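PDB 4XPL: N-Acetyltransferase, PseH from Campylobacter jejuni subsp. jejuni PT14, which catalyses the N-4 acetylation of UDP-4-amino-4,6-dideoxy-beta-L-AltNAc with acetyl coenzyme A, the third step in making the pseudaminic acid used to modify flagellin. Local coordinates for residues K61-F66 and I107-E112; T140-D143 and Y149-Y152. The protein carries 8 engineered substitutions. One frame throughout, in Å; residues are numbered along the deposited sequence.

Contacts 1 and 2 join the same mixed sheet in two ways: a helix packed on its face and a hairpin at its edge. From the N terminus, strand 8-12 and helices 18-25 and 41-56 lead to strand 61-67; the chain then runs through strands 70-78 and 84-91 before helix 99-114 returns to it, and contact 1 closes that loop of 40 residues. Strand 118-124 and helix 128-136 follow. Contact 2 then closes a much shorter loop, the hairpin of strands 140-144 and 148-154. The two contacts lie in series, neither nested nor crossed. Their centres are about 21 Å apart, contact 1 one strand in from edge strand 8-12 and contact 2 at the opposite edge, strand 140-144.

Contact 1: K61-F66 and I107-E112; sequences KYFLVF and IKYAFE
Phe63 and Tyr109 illustrate how two aromatic rings can bridge a wide gap between strand and helix. Their CA atoms are 10.6 Å apart, and the two side chains, crossing at about a right angle, fill the distance between them. The rings form an edge-to-face (T-shaped) pair with centroids 4.9 Å apart and planes at 61°. It is Phe63 that supplies the edge: its CE2 and CZ point at one face of the Tyr109 ring, displaced from the ring centre toward the phenolic end. CZ of Phe63 comes 3.6 Å from CZ of Tyr109, while Tyr109 OH, 3.5 Å from Phe63 CZ, lies at the edge of the phenylalanine ring and near its plane. The tyrosine reaches this position because its CG stands anti to the backbone N (chi1 -168°), carrying the ring off the helix toward the strand.

This is the helix-on-sheet packing of the GNAT fold, in which helix 99-114, following strand 84-91, covers one face of the central sheet. Phe77, on the neighbouring strand 70-78, also meets the Tyr109 ring, so the tyrosine touches residues of two adjacent strands. Tyr62, facing the other side of the sheet, packs instead with Phe13 and Phe50.

Lys61, two residues before Phe63 and on the same face of the strand, adds the aliphatic part of its side chain. It crosses the tyrosine at about a right angle, and CD is the lysine atom nearest to Tyr109 OH, at 3.7 Å. The lysine chain is extended as far as CE and bends at its last torsion (chi4 -75°), which leaves NZ 4.7 Å from Tyr109 OH. The same lysine side chain also touches Ile80, in a loop beyond strand 70-78.

Contact 2: T140-D143 and Y149-Y152; sequences TIYD and YYVY. Engineered in segment 149-152: Tyr150 (natural residue His), Val151 (natural residue Ile), Tyr152 (natural residue Cys).
Thr140 and the engineered Tyr152 are joined as a hydrogen-bonded antiparallel pair. Thr140 N donates to Tyr152 O and Tyr152 N donates to Thr140 O, both at 3.0 Å. The Tyr152 carbonyl accepts a second hydrogen bond, donated by a water whose oxygen is 2.9 Å from Tyr152 O. That same water accepts a hydrogen bond from Thr140 OG1, so the threonine hydroxyl is joined to the opposite strand through solvent. Thr140 OG1 also lies 3.0 Å from Tyr152 CE1, a tight contact.

Ile141 and Val151 form the next pair, of the non-hydrogen-bonded kind, and meet through Ile141 CG1 and Val151 CG1 at 3.8 Å. Val151, engineered, turns its own backbone bonding to Ala121 on strand 118-124. Beyond this pair the register slips by one, and the engineered Tyr150 faces two residues at once. Its O accepts from Tyr142 N at 2.9 Å, whereas its N donates to Asp143 O at 2.8 Å. The second bond is straight at the hydrogen (160°), but the donor stands well above the plane of the Asp143 carbonyl, 40° out of it. Tyr150 OH is satisfied outside the two strands, by Asp145 OD2.

Tyr142, the first of the two bulge residues, has its CG between the backbone N and the carbonyl carbon (chi1 74°), which swings the ring across the partner strand. Tyr150 CB lies over one face of that ring in a CH-pi contact, 4.0 Å from the ring centroid, and Val151 O lies near the ring plane at the edge.

With Tyr142 and Asp143 both opposite Tyr150, the arrangement is a classic beta bulge, set in the C-terminal hairpin of the GNAT fold, whose strand 148-154 lies between strands 118-124 and 140-144.

Contact 1: K61-F66 and I107-E112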
loop_
_atom_site.group_PDB
_atom_site.type_symbol
_atom_site.label_atom_id
_atom_site.label_comp_id
_atom_site.label_asym_id
_atom_site.label_seq_id
_atom_site.Cartn_x
_atom_site.Cartn_y
_atom_site.Cartn_z
ATOM N N LYS A 61 0.800 8.556 -0.477
ATOM C CA LYS A 61 0.625 8.359 0.955
ATOM C C LYS A 61 0.914 6.891 1.254
ATOM O O LYS A 61 0.346 5.987 0.609
ATOM C CB LYS A 61 -0.798 8.707 1.409
ATOM C CG LYS A 61 -1.220 10.153 1.191
ATOM C CD LYS A 61 -2.555 10.433 1.913
ATOM C CE LYS A 61 -3.055 11.815 1.652
ATOM N NZ LYS A 61 -2.262 12.805 2.435
ATOM N N TYR A 62 1.823 6.658 2.196
ATOM C CA TYR A 62 2.140 5.329 2.680
ATOM C C TYR A 62 1.771 5.257 4.151
ATOM O O TYR A 62 2.016 6.206 4.882
ATOM C CB TYR A 62 3.656 5.081 2.534
ATOM C CG TYR A 62 4.120 4.733 1.134
ATOM C CD1 TYR A 62 4.010 5.643 0.095
ATOM C CD2 TYR A 62 4.670 3.489 0.855
ATOM C CE1 TYR A 62 4.424 5.317 -1.183
ATOM C CE2 TYR A 62 5.106 3.161 -0.435
ATOM C CZ TYR A 62 4.967 4.064 -1.430
ATOM O OH TYR A 62 5.378 3.779 -2.704
ATOM N N PHE A 63 1.218 4.119 4.561
ATOM C CA PHE A 63 0.847 3.854 5.917
ATOM C C PHE A 63 1.405 2.535 6.421
ATOM O O PHE A 63 1.405 1.501 5.694
ATOM C CB PHE A 63 -0.676 3.814 6.006
ATOM C CG PHE A 63 -1.345 5.150 5.713
ATOM C CD1 PHE A 63 -1.416 6.113 6.696
ATOM C CD2 PHE A 63 -1.901 5.406 4.497
ATOM C CE1 PHE A 63 -2.048 7.305 6.481
ATOM C CE2 PHE A 63 -2.520 6.621 4.250
ATOM C CZ PHE A 63 -2.594 7.560 5.252
ATOM N N LEU A 64 1.876 2.564 7.658
ATOM C CA LEU A 64 2.157 1.346 8.413
ATOM C C LEU A 64 0.837 0.981 9.091
ATOM O O LEU A 64 0.238 1.839 9.764
ATOM C CB LEU A 64 3.285 1.604 9.404
ATOM C CG LEU A 64 3.883 0.466 10.227
ATOM C CD1 LEU A 64 4.442 -0.591 9.316
ATOM C CD2 LEU A 64 4.959 0.966 11.178
ATOM N N VAL A 65 0.405 -0.261 8.940
ATOM C CA VAL A 65 -0.876 -0.708 9.475
ATOM C C VAL A 65 -0.679 -1.525 10.748
ATOM O O VAL A 65 0.080 -2.487 10.764
ATOM C CB VAL A 65 -1.648 -1.535 8.451
ATOM C CG1 VAL A 65 -3.047 -1.985 9.037
ATOM C CG2 VAL A 65 -1.800 -0.715 7.125
ATOM N N PHE A 66 -1.410 -1.144 11.795
ATOM C CA PHE A 66 -1.378 -1.811 13.052
ATOM C C PHE A 66 -2.717 -2.505 13.349
ATOM O O PHE A 66 -3.808 -1.988 13.047
ATOM C CB PHE A 66 -1.106 -0.810 14.180
ATOM C CG PHE A 66 0.305 -0.245 14.193
ATOM C CD1 PHE A 66 0.680 0.717 13.287
ATOM C CD2 PHE A 66 1.214 -0.624 15.164
ATOM C CE1 PHE A 66 1.954 1.265 13.323
ATOM C CE2 PHE A 66 2.493 -0.098 15.193
ATOM C CZ PHE A 66 2.849 0.853 14.243
ATOM N N ILE A 107 -9.469 0.126 0.695
ATOM C CA ILE A 107 -10.736 0.523 0.087
ATOM C C ILE A 107 -11.452 1.569 0.935
ATOM O O ILE A 107 -11.919 2.613 0.404
ATOM C CB ILE A 107 -11.633 -0.735 -0.219
ATOM C CG1 ILE A 107 -10.909 -1.652 -1.216
ATOM C CG2 ILE A 107 -12.983 -0.317 -0.714
ATOM C CD1 ILE A 107 -11.529 -3.011 -1.409
ATOM N N LYS A 108 -11.520 1.331 2.247
ATOM C CA LYS A 108 -12.099 2.305 3.148
ATOM C C LYS A 108 -11.408 3.666 3.038
ATOM O O LYS A 108 -12.060 4.697 2.854
ATOM C CB LYS A 108 -12.067 1.785 4.602
ATOM C CG LYS A 108 -12.757 2.705 5.590
ATOM C CD LYS A 108 -12.840 2.048 6.995
ATOM C CE LYS A 108 -13.535 2.975 8.000
ATOM N NZ LYS A 108 -13.870 2.278 9.293
ATOM N N TYR A 109 -10.085 3.674 3.139
ATOM C CA TYR A 109 -9.343 4.934 3.096
ATOM C C TYR A 109 -9.518 5.642 1.757
ATOM O O TYR A 109 -9.752 6.841 1.693
ATOM C CB TYR A 109 -7.838 4.714 3.368
ATOM C CG TYR A 109 -7.134 6.022 3.616
ATOM C CD1 TYR A 109 -7.085 6.564 4.879
ATOM C CD2 TYR A 109 -6.485 6.700 2.583
ATOM C CE1 TYR A 109 -6.456 7.785 5.123
ATOM C CE2 TYR A 109 -5.860 7.928 2.817
ATOM C CZ TYR A 109 -5.833 8.451 4.083
ATOM O OH TYR A 109 -5.189 9.652 4.337
ATOM N N ALA A 110 -9.415 4.909 0.677
ATOM C CA ALA A 110 -9.615 5.514 -0.650
ATOM C C ALA A 110 -11.014 6.102 -0.836
ATOM O O ALA A 110 -11.172 7.244 -1.290
ATOM C CB ALA A 110 -9.351 4.480 -1.731
ATOM N N PHE A 111 -12.038 5.345 -0.463
ATOM C CA PHE A 111 -13.409 5.790 -0.668
ATOM C C PHE A 111 -13.860 6.837 0.358
ATOM O O PHE A 111 -14.555 7.759 -0.001
ATOM C CB PHE A 111 -14.385 4.607 -0.647
ATOM C CG PHE A 111 -14.338 3.726 -1.876
ATOM C CD1 PHE A 111 -13.632 4.084 -3.007
ATOM C CD2 PHE A 111 -15.044 2.531 -1.888
ATOM C CE1 PHE A 111 -13.614 3.262 -4.144
ATOM C CE2 PHE A 111 -15.029 1.695 -3.026
ATOM C CZ PHE A 111 -14.311 2.062 -4.137
ATOM N N GLU A 112 -13.467 6.683 1.620
ATOM C CA GLU A 112 -13.957 7.536 2.691
ATOM C C GLU A 112 -13.075 8.753 3.009
ATOM O O GLU A 112 -13.602 9.823 3.356
ATOM C CB GLU A 112 -14.194 6.734 3.983
ATOM C CG GLU A 112 -15.303 5.687 3.854
ATOM C CD GLU A 112 -15.659 5.024 5.186
ATOM O OE1 GLU A 112 -15.303 5.571 6.263
ATOM O OE2 GLU A 112 -16.305 3.945 5.147
#

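Contact 2: T140-D143 and Y149-Y152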
loop_
_atom_site.group_PDB
_atom_site.type_symbol
_atom_site.label_atom_id
_atom_site.label_comp_id
_atom_site.label_asym_id
_atom_site.label_seq_id
_atom_site.Cartn_x
_atom_site.Cartn_y
_atom_site.Cartn_z
ATOM N N THR A 140 -11.826 -5.779 -11.148
ATOM C CA THR A 140 -11.967 -6.355 -12.459
ATOM C C THR A 140 -10.738 -5.962 -13.302
ATOM O O THR A 140 -10.233 -4.846 -13.214
ATOM C CB THR A 140 -13.356 -6.017 -13.073
ATOM O OG1 THR A 140 -13.543 -4.614 -13.166
ATOM C CG2 THR A 140 -14.496 -6.551 -12.195
ATOM N N ILE A 141 -10.220 -6.929 -14.067
ATOM C CA ILE A 141 -9.097 -6.702 -14.966
ATOM C C ILE A 141 -9.606 -5.914 -16.169
ATOM O O ILE A 141 -10.432 -6.412 -16.930
ATOM C CB ILE A 141 -8.475 -8.022 -15.459
ATOM C CG1 ILE A 141 -7.888 -8.839 -14.315
ATOM C CG2 ILE A 141 -7.371 -7.754 -16.523
ATOM C CD1 ILE A 141 -7.577 -10.289 -14.780
ATOM N N TYR A 142 -9.081 -4.705 -16.364
ATOM C CA TYR A 142 -9.486 -3.862 -17.516
ATOM C C TYR A 142 -8.412 -3.665 -18.618
ATOM O O TYR A 142 -8.695 -3.069 -19.676
ATOM C CB TYR A 142 -9.946 -2.490 -17.026
ATOM C CG TYR A 142 -8.842 -1.566 -16.569
ATOM C CD1 TYR A 142 -8.326 -1.667 -15.290
ATOM C CD2 TYR A 142 -8.297 -0.594 -17.432
ATOM C CE1 TYR A 142 -7.320 -0.825 -14.852
ATOM C CE2 TYR A 142 -7.268 0.263 -16.990
ATOM C CZ TYR A 142 -6.820 0.148 -15.691
ATOM O OH TYR A 142 -5.825 0.933 -15.219
ATOM N N ASP A 143 -7.189 -4.133 -18.360
ATOM C CA ASP A 143 -6.101 -4.054 -19.336
ATOM C C ASP A 143 -4.996 -5.002 -18.914
ATOM O O ASP A 143 -4.980 -5.501 -17.800
ATOM C CB ASP A 143 -5.535 -2.631 -19.435
ATOM C CG ASP A 143 -5.136 -2.236 -20.848
ATOM O OD1 ASP A 143 -4.784 -3.103 -21.710
ATOM O OD2 ASP A 143 -5.179 -1.010 -21.086
ATOM N N TYR A 149 -1.195 -7.242 -15.328
ATOM C CA TYR A 149 -2.632 -7.051 -15.397
ATOM C C TYR A 149 -2.931 -5.753 -14.696
ATOM O O TYR A 149 -2.329 -5.452 -13.657
ATOM C CB TYR A 149 -3.411 -8.168 -14.701
ATOM C CG TYR A 149 -3.309 -9.513 -15.348
ATOM C CD1 TYR A 149 -3.604 -9.687 -16.703
ATOM C CD2 TYR A 149 -2.928 -10.624 -14.616
ATOM C CE1 TYR A 149 -3.512 -10.935 -17.295
ATOM C CE2 TYR A 149 -2.844 -11.859 -15.187
ATOM C CZ TYR A 149 -3.118 -12.017 -16.530
ATOM O OH TYR A 149 -3.019 -13.267 -17.101
ATOM N N TYR A 150 -3.921 -5.029 -15.211
ATOM C CA TYR A 150 -4.353 -3.749 -14.640
ATOM C C TYR A 150 -5.775 -3.957 -14.127
ATOM O O TYR A 150 -6.631 -4.448 -14.881
ATOM C CB TYR A 150 -4.333 -2.649 -15.733
ATOM C CG TYR A 150 -2.956 -2.334 -16.251
ATOM C CD1 TYR A 150 -2.390 -3.091 -17.266
ATOM C CD2 TYR A 150 -2.215 -1.266 -15.727
ATOM C CE1 TYR A 150 -1.104 -2.823 -17.740
ATOM C CE2 TYR A 150 -0.935 -0.984 -16.190
ATOM C CZ TYR A 150 -0.381 -1.779 -17.191
ATOM O OH TYR A 150 0.886 -1.504 -17.653
ATOM N N VAL A 151 -6.030 -3.617 -12.848
ATOM C CA VAL A 151 -7.348 -3.829 -12.252
ATOM C C VAL A 151 -7.939 -2.549 -11.700
ATOM O O VAL A 151 -7.214 -1.569 -11.391
ATOM C CB VAL A 151 -7.328 -4.924 -11.110
ATOM C CG1 VAL A 151 -6.886 -6.242 -11.664
ATOM C CG2 VAL A 151 -6.444 -4.506 -9.957
ATOM N N TYR A 152 -9.263 -2.523 -11.617
ATOM C CA TYR A 152 -9.942 -1.389 -11.044
ATOM C C TYR A 152 -11.167 -1.803 -10.232
ATOM O O TYR A 152 -11.749 -2.860 -10.449
ATOM C CB TYR A 152 -10.382 -0.378 -12.119
ATOM C CG TYR A 152 -11.679 -0.744 -12.801
ATOM C CD1 TYR A 152 -11.710 -1.653 -13.856
ATOM C CD2 TYR A 152 -12.895 -0.210 -12.372
ATOM C CE1 TYR A 152 -12.911 -2.005 -14.470
ATOM C CE2 TYR A 152 -14.093 -0.563 -12.989
ATOM C CZ TYR A 152 -14.092 -1.469 -14.017
ATOM O OH TYR A 152 -15.277 -1.810 -14.632
HETATM O O HOH W 1 -14.530 -3.714 -10.492
#